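Putative short-chain dehydrogenase/reductase (Burkholderia xenovorans, PDB 5JY1) binds NAD and is probably an oxidoreductase of the short-chain dehydrogenase/reductase family, perhaps acting on 3-oxoacyl groups. Local coordinates at residues L66-D71 with E79-S84. Sequence-based numbering, arbitrary orientation.
Sequences LFVKTD and EAAVRS. With NAD (nicotinamide-adenine-dinucleotide), chain E.
V68 and T70 pack against A81 and S84 in a small contact between strand and helix, at the outermost strand, within this chain, of the parallel Rossmann sheet. No hydrogen bond crosses it. The nearest CA atoms across the contact are those of V68 and A81, 6.3 Å apart. Both methyls of V68 meet the helix. CG1, anti to the backbone N (chi1 -179°), lies 4.1 Å from A81 CA and also faces the S84 hydroxyl. CG2 meets S84 at its CB, also at 4.1 Å. V68 thus sits against two residues one helical turn apart.

T70 meets A81 with both branches. Its OG1 comes within 3.4 Å of A81 CB, and its CG2 lies against the same methyl. The hydroxyl does not bond to the helix. It donates back along the chain, OG1 to V68 O at 2.8 Å, from above the carbonyl plane. This bond satisfies the buried hydroxyl and fixes its rotation.

The next residue, D71, turns to the cofactor. Its OD1 accepts a weak hydrogen bond from NAD N6A (3.0 Å, 132° at the hydrogen). T70 O lies 3.2 Å from C2A of the same adenine. The chain that packs on the helix therefore runs on from the strand into the adenine pocket. T73 OG1 also bonds D71 OD1, and S77 OG on helix 75-89 bonds D71 N. E45 binds NAD from the neighbouring strand.

Strand 64-69 pairs with strand 40-45 through its backbone. F67 reaches helix 48-60, while V68 and T70 meet helix 75-89, the helix that follows this strand.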
ATOM      1  N   LEU A  66      -3.363  33.073 -18.604  1.00 25.14           N
ATOM      2  CA  LEU A  66      -4.280  33.201 -19.735  1.00 22.27           C
ATOM      3  C   LEU A  66      -5.435  32.236 -19.535  1.00 20.48           C
ATOM      4  O   LEU A  66      -5.223  31.026 -19.396  1.00 22.27           O
ATOM      5  CB  LEU A  66      -3.580  32.921 -21.069  1.00 23.88           C
ATOM      6  CG  LEU A  66      -4.474  33.050 -22.311  1.00 29.18           C
ATOM      7  CD1 LEU A  66      -4.913  34.495 -22.513  1.00 29.58           C
ATOM      8  CD2 LEU A  66      -3.780  32.524 -23.548  1.00 31.00           C
ATOM      9  N   PHE A  67      -6.650  32.765 -19.528  1.00 24.76           N
ATOM     10  CA  PHE A  67      -7.827  31.912 -19.533  1.00 24.50           C
ATOM     11  C   PHE A  67      -8.033  31.351 -20.931  1.00 19.33           C
ATOM     12  O   PHE A  67      -8.042  32.102 -21.916  1.00 20.69           O
ATOM     13  CB  PHE A  67      -9.070  32.685 -19.096  1.00 22.63           C
ATOM     14  CG  PHE A  67     -10.353  31.983 -19.445  1.00 26.62           C
ATOM     15  CD1 PHE A  67     -10.735  30.836 -18.764  1.00 24.28           C
ATOM     16  CD2 PHE A  67     -11.156  32.445 -20.474  1.00 26.92           C
ATOM     17  CE1 PHE A  67     -11.905  30.180 -19.084  1.00 26.69           C
ATOM     18  CE2 PHE A  67     -12.330  31.791 -20.803  1.00 27.37           C
ATOM     19  CZ  PHE A  67     -12.704  30.652 -20.102  1.00 24.05           C
ATOM     20  N   VAL A  68      -8.186  30.033 -21.018  1.00 22.60           N
ATOM     21  CA  VAL A  68      -8.510  29.355 -22.270  1.00 21.26           C
ATOM     22  C   VAL A  68      -9.717  28.475 -21.991  1.00 21.07           C
ATOM     23  O   VAL A  68      -9.613  27.497 -21.239  1.00 19.75           O
ATOM     24  CB  VAL A  68      -7.335  28.522 -22.805  1.00 21.05           C
ATOM     25  CG1 VAL A  68      -7.719  27.852 -24.122  1.00 20.26           C
ATOM     26  CG2 VAL A  68      -6.102  29.407 -22.996  1.00 20.52           C
ATOM     27  N   LYS A  69     -10.867  28.833 -22.566  1.00 21.26           N
ATOM     28  CA  LYS A  69     -12.054  28.019 -22.357  1.00 20.61           C
ATOM     29  C   LYS A  69     -11.786  26.604 -22.852  1.00 20.14           C
ATOM     30  O   LYS A  69     -11.348  26.402 -23.991  1.00 21.26           O
ATOM     31  CB  LYS A  69     -13.271  28.630 -23.061  1.00 21.49           C
ATOM     32  CG  LYS A  69     -14.585  28.012 -22.598  1.00 28.29           C
ATOM     33  CD  LYS A  69     -15.790  28.542 -23.379  1.00 29.64           C
ATOM     34  CE  LYS A  69     -16.209  29.930 -22.919  1.00 36.50           C
ATOM     35  NZ  LYS A  69     -17.350  30.476 -23.711  1.00 43.28           N
ATOM     36  N   THR A  70     -12.037  25.629 -21.975  1.00 20.23           N
ATOM     37  CA  THR A  70     -11.684  24.231 -22.190  1.00 21.24           C
ATOM     38  C   THR A  70     -12.768  23.345 -21.601  1.00 24.13           C
ATOM     39  O   THR A  70     -13.179  23.546 -20.454  1.00 22.07           O
ATOM     40  CB  THR A  70     -10.335  23.894 -21.533  1.00 20.65           C
ATOM     41  OG1 THR A  70      -9.330  24.788 -22.017  1.00 20.46           O
ATOM     42  CG2 THR A  70      -9.913  22.465 -21.850  1.00 18.27           C
ATOM     43  N   ASP A  71     -13.218  22.365 -22.384  1.00 18.97           N
ATOM     44  CA  ASP A  71     -14.162  21.340 -21.944  1.00 23.15           C
ATOM     45  C   ASP A  71     -13.400  20.019 -21.969  1.00 20.52           C
ATOM     46  O   ASP A  71     -13.160  19.467 -23.048  1.00 20.27           O
ATOM     47  CB  ASP A  71     -15.386  21.304 -22.863  1.00 23.90           C
ATOM     48  CG  ASP A  71     -16.436  20.279 -22.430  1.00 25.73           C
ATOM     49  OD1 ASP A  71     -16.133  19.391 -21.610  1.00 28.36           O
ATOM     50  OD2 ASP A  71     -17.580  20.354 -22.937  1.00 26.71           O
ATOM     51  N   GLU A  79      -6.772  19.364 -26.569  1.00 19.11           N
ATOM     52  CA  GLU A  79      -5.639  19.518 -27.474  1.00 18.50           C
ATOM     53  C   GLU A  79      -5.480  20.970 -27.902  1.00 18.88           C
ATOM     54  O   GLU A  79      -4.357  21.480 -27.996  1.00 18.37           O
ATOM     55  CB  GLU A  79      -5.811  18.606 -28.694  1.00 18.39           C
ATOM     56  CG  GLU A  79      -5.625  17.137 -28.352  1.00 21.67           C
ATOM     57  CD  GLU A  79      -5.799  16.218 -29.539  1.00 27.20           C
ATOM     58  OE1 GLU A  79      -6.408  16.644 -30.536  1.00 30.99           O
ATOM     59  OE2 GLU A  79      -5.333  15.060 -29.463  1.00 32.20           O
ATOM     60  N   ALA A  80      -6.599  21.663 -28.104  1.00 16.83           N
ATOM     61  CA  ALA A  80      -6.532  23.078 -28.455  1.00 18.45           C
ATOM     62  C   ALA A  80      -5.940  23.900 -27.315  1.00 20.44           C
ATOM     63  O   ALA A  80      -5.152  24.825 -27.550  1.00 18.19           O
ATOM     64  CB  ALA A  80      -7.929  23.579 -28.838  1.00 20.87           C
ATOM     65  N   ALA A  81      -6.290  23.565 -26.072  1.00 18.36           N
ATOM     66  CA  ALA A  81      -5.746  24.296 -24.932  1.00 16.65           C
ATOM     67  C   ALA A  81      -4.244  24.069 -24.784  1.00 17.93           C
ATOM     68  O   ALA A  81      -3.501  24.995 -24.432  1.00 18.38           O
ATOM     69  CB  ALA A  81      -6.476  23.885 -23.654  1.00 18.67           C
ATOM     70  N   VAL A  82      -3.779  22.847 -25.051  1.00 18.53           N
ATOM     71  CA  VAL A  82      -2.343  22.569 -25.014  1.00 18.52           C
ATOM     72  C   VAL A  82      -1.613  23.375 -26.086  1.00 20.74           C
ATOM     73  O   VAL A  82      -0.543  23.944 -25.831  1.00 20.71           O
ATOM     74  CB  VAL A  82      -2.090  21.054 -25.159  1.00 16.81           C
ATOM     75  CG1 VAL A  82      -0.622  20.776 -25.418  1.00 16.81           C
ATOM     76  CG2 VAL A  82      -2.550  20.317 -23.900  1.00 17.22           C
ATOM     77  N   ARG A  83      -2.179  23.448 -27.299  1.00 18.07           N
ATOM     78  CA  ARG A  83      -1.572  24.286 -28.332  1.00 17.09           C
ATOM     79  C   ARG A  83      -1.550  25.749 -27.912  1.00 22.31           C
ATOM     80  O   ARG A  83      -0.576  26.458 -28.180  1.00 24.54           O
ATOM     81  CB  ARG A  83      -2.307  24.151 -29.669  1.00 19.13           C
ATOM     82  CG  ARG A  83      -2.189  22.778 -30.323  1.00 19.91           C
ATOM     83  CD  ARG A  83      -2.633  22.818 -31.787  1.00 24.84           C
ATOM     84  NE  ARG A  83      -4.039  23.185 -31.937  1.00 25.58           N
ATOM     85  CZ  ARG A  83      -5.056  22.330 -31.853  1.00 24.59           C
ATOM     86  NH1 ARG A  83      -4.835  21.043 -31.605  1.00 24.49           N
ATOM     87  NH2 ARG A  83      -6.302  22.763 -32.011  1.00 24.71           N
ATOM     88  N   SER A  84      -2.631  26.222 -27.281  1.00 21.46           N
ATOM     89  CA  SER A  84      -2.666  27.606 -26.812  1.00 23.71           C
ATOM     90  C   SER A  84      -1.533  27.891 -25.832  1.00 23.78           C
ATOM     91  O   SER A  84      -0.897  28.951 -25.901  1.00 25.67           O
ATOM     92  CB  SER A  84      -4.019  27.915 -26.170  1.00 26.25           C
ATOM     93  OG  SER A  84      -5.074  27.833 -27.121  1.00 27.65           O
TER
HETATM   94  PA  NAD E 301     -14.583  21.882  -7.533  0.84 24.54           P
HETATM   95  O1A NAD E 301     -15.940  21.289  -7.756  0.84 26.92           O
HETATM   96  O2A NAD E 301     -14.551  22.931  -6.430  0.84 30.02           O
HETATM   97  O5B NAD E 301     -13.977  22.539  -8.944  0.84 21.58           O
HETATM   98  C5B NAD E 301     -14.145  21.785 -10.093  0.84 20.55           C
HETATM   99  C4B NAD E 301     -13.683  22.663 -11.326  0.84 21.09           C
HETATM  100  O4B NAD E 301     -13.723  21.930 -12.386  0.84 20.86           O
HETATM  101  C3B NAD E 301     -14.738  23.804 -11.540  0.84 27.25           C
HETATM  102  O3B NAD E 301     -14.090  25.026 -11.717  0.84 25.20           O
HETATM  103  C2B NAD E 301     -15.466  23.362 -12.786  0.84 31.24           C
HETATM  104  O2B NAD E 301     -16.114  24.535 -13.482  0.84 27.98           O
HETATM  105  C1B NAD E 301     -14.494  22.813 -13.489  0.84 25.99           C
HETATM  106  N9A NAD E 301     -15.018  21.926 -14.512  0.84 20.98           N
HETATM  107  C8A NAD E 301     -16.074  21.119 -14.387  0.84 23.64           C
HETATM  108  N7A NAD E 301     -16.237  20.483 -15.529  0.84 25.49           N
HETATM  109  C5A NAD E 301     -15.281  20.895 -16.367  0.84 21.22           C
HETATM  110  C6A NAD E 301     -15.013  20.543 -17.691  0.84 19.96           C
HETATM  111  N6A NAD E 301     -15.596  19.634 -18.668  0.84 22.79           N
HETATM  112  N1A NAD E 301     -13.995  21.096 -18.320  0.84 19.48           N
HETATM  113  C2A NAD E 301     -13.208  22.016 -17.668  0.84 18.91           C
HETATM  114  N3A NAD E 301     -13.464  22.371 -16.386  0.84 19.70           N
HETATM  115  C4A NAD E 301     -14.522  21.786 -15.739  0.84 20.19           C
HETATM  116  O3  NAD E 301     -13.548  20.645  -7.179  0.84 24.44           O
HETATM  117  PN  NAD E 301     -12.478  20.525  -5.953  0.84 27.36           P
HETATM  118  O1N NAD E 301     -13.227  20.205  -4.670  0.84 27.40           O
HETATM  119  O2N NAD E 301     -11.629  21.793  -5.748  0.84 26.55           O
HETATM  120  O5D NAD E 301     -11.521  19.220  -6.308  0.84 26.66           O
HETATM  121  C5D NAD E 301     -10.525  19.353  -7.321  0.84 25.32           C
HETATM  122  C4D NAD E 301      -9.802  17.983  -7.539  0.84 24.73           C
HETATM  123  O4D NAD E 301      -9.450  17.454  -6.369  0.84 23.27           O
HETATM  124  C3D NAD E 301     -10.791  16.997  -8.170  0.84 27.44           C
HETATM  125  O3D NAD E 301     -10.171  16.175  -9.037  0.84 24.96           O
HETATM  126  C2D NAD E 301     -11.311  16.199  -6.949  0.84 28.03           C
HETATM  127  O2D NAD E 301     -11.864  14.915  -7.458  0.84 26.87           O
HETATM  128  C1D NAD E 301     -10.236  16.059  -6.201  0.84 26.40           C
HETATM  129  N1N NAD E 301     -10.549  15.875  -4.792  0.84 28.64           N
HETATM  130  C2N NAD E 301     -10.914  16.930  -4.015  0.84 22.78           C
HETATM  131  C3N NAD E 301     -11.217  16.753  -2.663  0.84 22.74           C
HETATM  132  C7N NAD E 301     -11.629  17.916  -1.792  0.84 23.83           C
HETATM  133  O7N NAD E 301     -11.710  17.787  -0.580  0.84 26.17           O
HETATM  134  N7N NAD E 301     -11.927  19.167  -2.371  0.84 25.62           N
HETATM  135  C4N NAD E 301     -11.145  15.497  -2.116  0.84 24.35           C
HETATM  136  C5N NAD E 301     -10.777  14.448  -2.882  0.84 29.73           C
HETATM  137  C6N NAD E 301     -10.469  14.635  -4.238  0.84 30.72           C